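Local coordinates for 3',5'-cyclic-nucleotide phosphodiesterase 1 (Saccharomyces cerevisiae, PDB 4OJV), which belongs to the class-II phosphodiesterase family of metallo-hydrolases and holds a pair of zinc ions in its fold, at residues A[132-135]-A[136-140]. Numbering follows the deposited sequence.
With ZN (zinc ion), chain E.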
loop_
_atom_site.group_PDB
_atom_site.type_symbol
_atom_site.label_atom_id
_atom_site.label_comp_id
_atom_site.label_asym_id
_atom_site.label_seq_id
_atom_site.Cartn_x
_atom_site.Cartn_y
_atom_site.Cartn_z
ATOM N N ASP A 132 -4.386 6.199 -2.707
ATOM C CA ASP A 132 -3.509 6.404 -1.545
ATOM C C ASP A 132 -4.271 6.678 -0.249
ATOM O O ASP A 132 -3.694 6.570 0.832
ATOM C CB ASP A 132 -2.417 7.487 -1.781
ATOM C CG ASP A 132 -2.996 8.875 -2.154
ATOM O OD1 ASP A 132 -3.877 8.880 -3.049
ATOM O OD2 ASP A 132 -2.619 9.982 -1.595
ATOM N N HIS A 133 -5.562 6.999 -0.342
ATOM C CA HIS A 133 -6.377 7.274 0.841
ATOM C C HIS A 133 -7.264 6.124 1.213
ATOM O O HIS A 133 -7.983 6.211 2.207
ATOM C CB HIS A 133 -7.181 8.570 0.667
ATOM C CG HIS A 133 -6.295 9.772 0.512
ATOM N ND1 HIS A 133 -6.108 10.713 1.478
ATOM C CD2 HIS A 133 -5.459 10.115 -0.528
ATOM C CE1 HIS A 133 -5.204 11.605 1.046
ATOM N NE2 HIS A 133 -4.796 11.230 -0.169
ATOM N N ILE A 134 -7.183 5.023 0.464
ATOM C CA ILE A 134 -8.059 3.873 0.723
ATOM C C ILE A 134 -7.372 2.510 0.660
ATOM O O ILE A 134 -8.001 1.509 0.951
ATOM C CB ILE A 134 -9.297 3.840 -0.209
ATOM C CG1 ILE A 134 -8.846 3.684 -1.669
ATOM C CG2 ILE A 134 -10.159 5.071 0.027
ATOM C CD1 ILE A 134 -9.952 3.327 -2.638
ATOM N N SER A 135 -6.095 2.462 0.288
ATOM C CA SER A 135 -5.433 1.180 0.036
ATOM C C SER A 135 -5.384 0.263 1.266
ATOM O O SER A 135 -5.605 -0.948 1.141
ATOM C CB SER A 135 -4.036 1.409 -0.530
ATOM O OG SER A 135 -3.270 2.207 0.333
ATOM N N GLY A 136 -5.104 0.827 2.444
ATOM C CA GLY A 136 -5.092 0.040 3.673
ATOM C C GLY A 136 -6.482 -0.386 4.100
ATOM O O GLY A 136 -6.701 -1.541 4.459
ATOM N N LEU A 137 -7.435 0.541 4.053
ATOM C CA LEU A 137 -8.823 0.203 4.308
ATOM C C LEU A 137 -9.226 -1.028 3.489
ATOM O O LEU A 137 -9.825 -1.972 4.011
ATOM C CB LEU A 137 -9.716 1.398 3.938
ATOM C CG LEU A 137 -11.203 1.129 3.692
ATOM C CD1 LEU A 137 -11.932 0.665 4.944
ATOM C CD2 LEU A 137 -11.872 2.361 3.095
ATOM N N VAL A 138 -8.908 -1.001 2.198
ATOM C CA VAL A 138 -9.320 -2.079 1.319
ATOM C C VAL A 138 -8.581 -3.383 1.624
ATOM O O VAL A 138 -9.207 -4.415 1.874
ATOM C CB VAL A 138 -9.150 -1.664 -0.155
ATOM C CG1 VAL A 138 -9.390 -2.851 -1.078
ATOM C CG2 VAL A 138 -10.096 -0.518 -0.500
ATOM N N VAL A 139 -7.259 -3.348 1.600
ATOM C CA VAL A 139 -6.521 -4.602 1.767
ATOM C C VAL A 139 -6.741 -5.193 3.169
ATOM O O VAL A 139 -6.800 -6.416 3.324
ATOM C CB VAL A 139 -5.042 -4.438 1.394
ATOM C CG1 VAL A 139 -4.281 -5.736 1.628
ATOM C CG2 VAL A 139 -4.916 -4.001 -0.068
ATOM N N ASN A 140 -6.908 -4.333 4.182
ATOM C CA ASN A 140 -7.132 -4.803 5.553
ATOM C C ASN A 140 -8.535 -5.391 5.752
ATOM O O ASN A 140 -8.753 -6.134 6.706
ATOM C CB ASN A 140 -7.000 -3.679 6.601
ATOM C CG ASN A 140 -5.618 -3.044 6.716
ATOM O OD1 ASN A 140 -5.515 -2.004 7.367
ATOM N ND2 ASN A 140 -4.578 -3.640 6.160
HETATM ZN ZN ZN E . -3.401 11.974 -1.597
HETATM O O HOH W 1 -4.520 11.492 -3.203
#
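The flat peptide carbonyls of I134 and S135 are met by the first turn of the helix: V138 N, L137 CB and V138 CG2 gather around I134 O, V139 N and V139 CG2 around S135 O. V138 N to I134 O, 2.9 Å, and V139 N to S135 O, 3.0 Å, are the first two i+4 hydrogen bonds of the helix. Of the apolar neighbours of I134 O, V138 CG2 lies 3.3 Å away. It sits there because chi1 (172°) sends CG1 anti to the backbone N and keeps CG2 beside that N, next to the bond it donates. V139 repeats the pattern, with CG2 3.4 Å from S135 O. I134 CD1 and V138 CG2 touch at 4.4 Å, and both side chains pack on helix 159-169. S135 and V139 also lie against L131 of the second subunit.

Upstream, the two flat side chains turn away to the metal. The H133 imidazole presents one edge nitrogen, NE2, to the zinc ion at 2.1 Å, while ND1 is hydrogen-bonded to D39, fixing the rotation of the ring; the rings of H128 and H326 meet it as well. D132 binds the same zinc through OD2 alone, and the zinc-bound water donates to D132 OD1 at 2.7 Å. D244 and H326 complete the protein ligands of this ion. I134 is the N-cap of a helix that begins two residues on from H133. D132 and H133 end the HxHxDH signature of the metallo-beta-lactamase fold, running from H128 to H133 between strand 121-125 and helix 135-140.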